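Side-chain contacts in aspartate--tRNA(Asp/Asn) ligase (Sulfolobus tokodaii, PDB 1WYD), which is a non-discriminating synthetase that probably activates aspartate with ATP and then transfers it to both tRNA(Asp) and tRNA(Asn): residues Arg277-Tyr280 with Thr281-Ile284; Ile300-Pro303 with Glu304-Leu308. One frame throughout, in Å; residues are numbered along the deposited sequence.

Overall arrangement
Both contacts sit at helix starts in the class II catalytic domain. Contact 1 joins edge strand 276-279 to helix 280-289. Contact 2 joins a loop to helix 302-312. Each has a buried apolar side and a more exposed polar side, and the two meet on the buried side, where Ile-300 packs on Tyr-280 and Ala-283, and Leu-308 on Ala-283. Each also has a glutamate in the first helical turn, three residues after the N-cap. The chemistry differs beyond that. Contact 1 relies on a tyrosine ring covered by isoleucine. Contact 2 relies on aliphatic packing and, on its outer side, a methyl group over a guanidinium.

Contact 1 of 2, residues Arg277-Tyr280 with Thr281-Ile284; sequences RLKY and TEAI
Tyr-280 lays one face of its ring against Ile-284, one helical turn further on. CG1 of Ile-284 does the touching. It lies 3.9 Å from the centroid of the Tyr-280 ring, 22° off the ring normal, in a CH-pi contact. The approach is shifted toward the hydroxyl end: CG1 of Ile-284 is 3.6 Å from CZ of Tyr-280. The tyrosine CG is turned away from its own backbone N (chi1 159°), which sends the ring forward beside the helix rather than back along the strand. The hydroxyl is held outside the two segments by a hydrogen bond with Asp-298 O. Two backbone hydrogen bonds close this first turn: Ile-284 N to Tyr-280 O at 2.8 Å, and Ala-283 N to Lys-279 O at 3.0 Å. This is a strand-to-helix junction with Lys-279 as N-cap. Strand 276-279 runs parallel to its neighbour 316-320 at the edge of the large sheet. Helices 280-289 and 302-312 make the connection between them, a beta-alpha-beta crossover. Before the cap, Leu-278 splits its methyls between two environments. CD2 of Leu-278 packs 4.0 Å from CB of Ala-283 on the buried side. CD1 of Leu-278 lies 3.4 Å from OE2 of Glu-282, an apolar group against a carboxylate oxygen. Glu-282 stretches out beyond CG, back toward the strand. Its OE1 stays 5.6 Å from NZ of Lys-279, so any attraction between these opposite charges is probably loose.

Contact 2 of 2, residues Ile300-Pro303 with Glu304-Leu308; sequences IGTP and ELRIL
Glu-304 folds back over the start of its own helix and meets three residues of 300-303 in turn. Its CB touches first, 3.3 Å from Gly-301 O and 3.7 Å from CG2 of Ile-300. The chain then bends at chi2 (88°), which curls the carboxylate toward the helix start instead of letting it extend outward. The bend brings CD over toward Gly-301 N, and beyond it the two oxygens part. OE1 of Glu-304 comes up to the proline ring, 3.4 Å from CG of Pro-303. OE2 faces the backbone of the N-cap residue, at a long 3.7 Å from Gly-301 N. Glu-304 holds the N3 place of a capping box, but that distance is long for a bond, and Gly-301 has no side chain to supply the return bond, so no box is formed. Pro-303 fits in the first turn, where its missing N-H costs the helix no bond. The regular pattern begins with Leu-305 N to Gly-301 O and Arg-306 N to Thr-302 O.

On the buried side, CG2 of Ile-300 also reaches the leucines, 3.9 Å from CD2 of Leu-305 and 4.0 Å from CD1 of Leu-308. Tyr-317 and Ile-319 of strand 316-320 pack against both leucines. The side chain of Leu-305 is about 5 Å from that of Glu-352, a predicted ATP and magnesium ligand.

On the outer side, Arg-306 runs extended from CG to NE. Its guanidinium takes CG2 of Thr-302 over one face, 3.6 Å from NH1 of Arg-306. It also makes a cation-pi contact with Phe-350. The carboxylate of Glu-304 lies at the N-terminal, positive end of the helix dipole, which would probably stabilise its negative charge.

Contact 1 of 2, residues Arg277-Tyr280 with Thr281-Ile284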
ATOM      1  N   ARG B 277     -21.432  21.025   5.283  1.00 55.91           N
ATOM      2  CA  ARG B 277     -22.030  20.454   4.056  1.00 55.47           C
ATOM      3  C   ARG B 277     -22.783  21.508   3.295  1.00 55.45           C
ATOM      4  O   ARG B 277     -23.544  22.283   3.871  1.00 55.87           O
ATOM      5  CB  ARG B 277     -22.982  19.264   4.273  1.00 55.56           C
ATOM      6  CG  ARG B 277     -23.221  18.827   5.700  1.00 55.97           C
ATOM      7  CD  ARG B 277     -23.879  17.445   5.857  1.00 57.19           C
ATOM      8  NE  ARG B 277     -24.878  17.104   4.830  1.00 56.19           N
ATOM      9  CZ  ARG B 277     -25.106  15.850   4.394  1.00 56.73           C
ATOM     10  NH1 ARG B 277     -24.411  14.835   4.893  1.00 55.18           N
ATOM     11  NH2 ARG B 277     -26.031  15.599   3.466  1.00 55.12           N
ATOM     12  N   LEU B 278     -22.575  21.519   1.988  1.00 54.30           N
ATOM     13  CA  LEU B 278     -23.236  22.437   1.120  1.00 53.43           C
ATOM     14  C   LEU B 278     -23.802  21.595   0.011  1.00 54.12           C
ATOM     15  O   LEU B 278     -23.058  20.835  -0.633  1.00 54.76           O
ATOM     16  CB  LEU B 278     -22.193  23.399   0.574  1.00 53.47           C
ATOM     17  CG  LEU B 278     -22.611  24.490  -0.394  1.00 51.08           C
ATOM     18  CD1 LEU B 278     -23.349  25.546   0.370  1.00 48.83           C
ATOM     19  CD2 LEU B 278     -21.393  25.066  -1.025  1.00 47.71           C
ATOM     20  N   LYS B 279     -25.114  21.691  -0.207  1.00 53.90           N
ATOM     21  CA  LYS B 279     -25.762  20.973  -1.306  1.00 53.80           C
ATOM     22  C   LYS B 279     -25.307  21.591  -2.595  1.00 53.43           C
ATOM     23  O   LYS B 279     -25.010  22.775  -2.635  1.00 53.20           O
ATOM     24  CB  LYS B 279     -27.293  21.030  -1.227  1.00 54.14           C
ATOM     25  CG  LYS B 279     -27.890  20.670   0.139  1.00 55.55           C
ATOM     26  CD  LYS B 279     -29.366  21.029   0.186  1.00 58.17           C
ATOM     27  CE  LYS B 279     -30.183  19.911   0.796  1.00 60.94           C
ATOM     28  NZ  LYS B 279     -30.256  20.028   2.288  1.00 65.30           N
ATOM     29  N   TYR B 280     -25.224  20.770  -3.644  1.00 53.85           N
ATOM     30  CA  TYR B 280     -24.814  21.221  -4.972  1.00 53.79           C
ATOM     31  C   TYR B 280     -25.779  22.318  -5.459  1.00 55.17           C
ATOM     32  O   TYR B 280     -25.350  23.352  -5.955  1.00 54.64           O
ATOM     33  CB  TYR B 280     -24.797  20.030  -5.915  1.00 52.78           C
ATOM     34  CG  TYR B 280     -24.894  20.373  -7.382  1.00 51.30           C
ATOM     35  CD1 TYR B 280     -23.761  20.556  -8.124  1.00 50.81           C
ATOM     36  CD2 TYR B 280     -26.123  20.497  -8.028  1.00 50.20           C
ATOM     37  CE1 TYR B 280     -23.818  20.855  -9.477  1.00 50.84           C
ATOM     38  CE2 TYR B 280     -26.191  20.813  -9.377  1.00 48.48           C
ATOM     39  CZ  TYR B 280     -25.020  20.985 -10.088  1.00 49.17           C
ATOM     40  OH  TYR B 280     -25.014  21.300 -11.424  1.00 50.48           O
ATOM     41  N   THR B 281     -27.080  22.057  -5.291  1.00 56.61           N
ATOM     42  CA  THR B 281     -28.183  23.007  -5.550  1.00 58.13           C
ATOM     43  C   THR B 281     -27.902  24.429  -5.041  1.00 58.63           C
ATOM     44  O   THR B 281     -28.070  25.421  -5.768  1.00 59.22           O
ATOM     45  CB  THR B 281     -29.509  22.443  -4.904  1.00 57.92           C
ATOM     46  OG1 THR B 281     -29.864  21.204  -5.534  1.00 58.36           O
ATOM     47  CG2 THR B 281     -30.713  23.325  -5.213  1.00 59.42           C
ATOM     48  N   GLU B 282     -27.475  24.493  -3.787  1.00 59.20           N
ATOM     49  CA  GLU B 282     -27.119  25.713  -3.094  1.00 60.33           C
ATOM     50  C   GLU B 282     -25.827  26.330  -3.643  1.00 60.21           C
ATOM     51  O   GLU B 282     -25.713  27.561  -3.738  1.00 60.61           O
ATOM     52  CB  GLU B 282     -26.898  25.340  -1.642  1.00 61.14           C
ATOM     53  CG  GLU B 282     -27.379  26.298  -0.582  1.00 64.35           C
ATOM     54  CD  GLU B 282     -26.963  25.769   0.774  1.00 70.66           C
ATOM     55  OE1 GLU B 282     -27.236  24.559   1.051  1.00 71.45           O
ATOM     56  OE2 GLU B 282     -26.325  26.540   1.544  1.00 73.43           O
ATOM     57  N   ALA B 283     -24.848  25.481  -3.974  1.00 59.73           N
ATOM     58  CA  ALA B 283     -23.603  25.935  -4.595  1.00 59.03           C
ATOM     59  C   ALA B 283     -23.926  26.611  -5.907  1.00 58.45           C
ATOM     60  O   ALA B 283     -23.389  27.665  -6.227  1.00 57.95           O
ATOM     61  CB  ALA B 283     -22.646  24.774  -4.824  1.00 58.93           C
ATOM     62  N   ILE B 284     -24.817  25.999  -6.671  1.00 58.18           N
ATOM     63  CA  ILE B 284     -25.228  26.587  -7.927  1.00 58.01           C
ATOM     64  C   ILE B 284     -25.851  27.980  -7.720  1.00 58.38           C
ATOM     65  O   ILE B 284     -25.556  28.907  -8.485  1.00 58.10           O
ATOM     66  CB  ILE B 284     -26.178  25.644  -8.671  1.00 57.95           C
ATOM     67  CG1 ILE B 284     -25.381  24.501  -9.324  1.00 56.76           C
ATOM     68  CG2 ILE B 284     -27.031  26.426  -9.711  1.00 57.03           C
ATOM     69  CD1 ILE B 284     -24.084  24.929  -9.967  1.00 54.32           C
TER

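Contact 2 of 2, residues Ile300-Pro303 with Glu304-Leu308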
ATOM      1  N   ILE B 300     -19.011  22.006 -11.585  1.00 60.20           N
ATOM      2  CA  ILE B 300     -18.458  23.065 -10.761  1.00 59.13           C
ATOM      3  C   ILE B 300     -16.933  23.016 -10.866  1.00 59.16           C
ATOM      4  O   ILE B 300     -16.275  22.265 -10.168  1.00 59.19           O
ATOM      5  CB  ILE B 300     -18.973  22.930  -9.308  1.00 59.10           C
ATOM      6  CG1 ILE B 300     -20.495  23.052  -9.282  1.00 58.55           C
ATOM      7  CG2 ILE B 300     -18.335  23.966  -8.380  1.00 58.78           C
ATOM      8  CD1 ILE B 300     -21.094  23.079  -7.901  1.00 59.18           C
ATOM      9  N   GLY B 301     -16.385  23.830 -11.757  1.00 59.34           N
ATOM     10  CA  GLY B 301     -14.960  23.850 -12.005  1.00 59.37           C
ATOM     11  C   GLY B 301     -14.150  24.569 -10.944  1.00 59.16           C
ATOM     12  O   GLY B 301     -14.701  25.207 -10.024  1.00 58.96           O
ATOM     13  N   THR B 302     -12.826  24.464 -11.087  1.00 58.58           N
ATOM     14  CA  THR B 302     -11.900  25.133 -10.182  1.00 57.74           C
ATOM     15  C   THR B 302     -12.249  26.600 -10.025  1.00 57.83           C
ATOM     16  O   THR B 302     -12.400  27.072  -8.875  1.00 57.39           O
ATOM     17  CB  THR B 302     -10.465  24.975 -10.653  1.00 57.88           C
ATOM     18  OG1 THR B 302     -10.125  23.591 -10.625  1.00 58.65           O
ATOM     19  CG2 THR B 302      -9.500  25.620  -9.664  1.00 56.42           C
ATOM     20  N   PRO B 303     -12.400  27.323 -11.152  1.00 57.85           N
ATOM     21  CA  PRO B 303     -12.786  28.743 -11.097  1.00 57.99           C
ATOM     22  C   PRO B 303     -13.976  28.929 -10.155  1.00 57.88           C
ATOM     23  O   PRO B 303     -13.882  29.820  -9.311  1.00 58.43           O
ATOM     24  CB  PRO B 303     -13.159  29.084 -12.546  1.00 58.24           C
ATOM     25  CG  PRO B 303     -13.229  27.721 -13.281  1.00 58.67           C
ATOM     26  CD  PRO B 303     -12.251  26.851 -12.543  1.00 58.03           C
ATOM     27  N   GLU B 304     -15.007  28.073 -10.233  1.00 57.60           N
ATOM     28  CA  GLU B 304     -16.150  28.118  -9.299  1.00 57.38           C
ATOM     29  C   GLU B 304     -15.812  27.789  -7.841  1.00 56.95           C
ATOM     30  O   GLU B 304     -16.339  28.431  -6.907  1.00 56.43           O
ATOM     31  CB  GLU B 304     -17.303  27.226  -9.790  1.00 57.56           C
ATOM     32  CG  GLU B 304     -18.124  27.881 -10.895  1.00 59.96           C
ATOM     33  CD  GLU B 304     -17.579  27.615 -12.302  1.00 61.58           C
ATOM     34  OE1 GLU B 304     -16.574  28.246 -12.696  1.00 60.30           O
ATOM     35  OE2 GLU B 304     -18.172  26.773 -13.017  1.00 63.91           O
ATOM     36  N   LEU B 305     -14.953  26.784  -7.646  1.00 57.01           N
ATOM     37  CA  LEU B 305     -14.529  26.380  -6.301  1.00 56.70           C
ATOM     38  C   LEU B 305     -13.811  27.522  -5.602  1.00 57.23           C
ATOM     39  O   LEU B 305     -13.938  27.697  -4.384  1.00 57.05           O
ATOM     40  CB  LEU B 305     -13.630  25.160  -6.353  1.00 55.85           C
ATOM     41  CG  LEU B 305     -14.213  23.861  -6.875  1.00 54.93           C
ATOM     42  CD1 LEU B 305     -13.093  22.838  -7.031  1.00 51.75           C
ATOM     43  CD2 LEU B 305     -15.300  23.326  -5.935  1.00 53.61           C
ATOM     44  N   ARG B 306     -13.083  28.318  -6.375  1.00 58.19           N
ATOM     45  CA  ARG B 306     -12.468  29.534  -5.824  1.00 59.92           C
ATOM     46  C   ARG B 306     -13.495  30.478  -5.205  1.00 59.82           C
ATOM     47  O   ARG B 306     -13.329  30.904  -4.064  1.00 59.66           O
ATOM     48  CB  ARG B 306     -11.611  30.263  -6.851  1.00 60.30           C
ATOM     49  CG  ARG B 306     -10.257  29.595  -7.056  1.00 62.72           C
ATOM     50  CD  ARG B 306      -9.231  30.453  -7.802  1.00 67.09           C
ATOM     51  NE  ARG B 306      -7.943  29.762  -7.902  1.00 69.29           N
ATOM     52  CZ  ARG B 306      -7.544  29.085  -8.988  1.00 72.04           C
ATOM     53  NH1 ARG B 306      -8.335  29.024 -10.083  1.00 70.73           N
ATOM     54  NH2 ARG B 306      -6.348  28.480  -8.982  1.00 69.59           N
ATOM     55  N   ILE B 307     -14.565  30.757  -5.948  1.00 60.14           N
ATOM     56  CA  ILE B 307     -15.603  31.670  -5.494  1.00 59.94           C
ATOM     57  C   ILE B 307     -16.338  31.011  -4.330  1.00 60.27           C
ATOM     58  O   ILE B 307     -16.658  31.672  -3.323  1.00 60.03           O
ATOM     59  CB  ILE B 307     -16.561  32.025  -6.659  1.00 60.05           C
ATOM     60  CG1 ILE B 307     -15.786  32.594  -7.844  1.00 59.91           C
ATOM     61  CG2 ILE B 307     -17.622  33.019  -6.225  1.00 60.74           C
ATOM     62  CD1 ILE B 307     -16.236  32.002  -9.166  1.00 61.42           C
ATOM     63  N   LEU B 308     -16.585  29.703  -4.446  1.00 60.14           N
ATOM     64  CA  LEU B 308     -17.242  28.977  -3.351  1.00 59.56           C
ATOM     65  C   LEU B 308     -16.419  29.091  -2.082  1.00 60.12           C
ATOM     66  O   LEU B 308     -16.949  29.355  -1.006  1.00 59.84           O
ATOM     67  CB  LEU B 308     -17.506  27.514  -3.724  1.00 58.24           C
ATOM     68  CG  LEU B 308     -18.724  27.311  -4.623  1.00 55.85           C
ATOM     69  CD1 LEU B 308     -19.006  25.832  -4.857  1.00 52.38           C
ATOM     70  CD2 LEU B 308     -19.975  28.023  -4.056  1.00 52.87           C
TER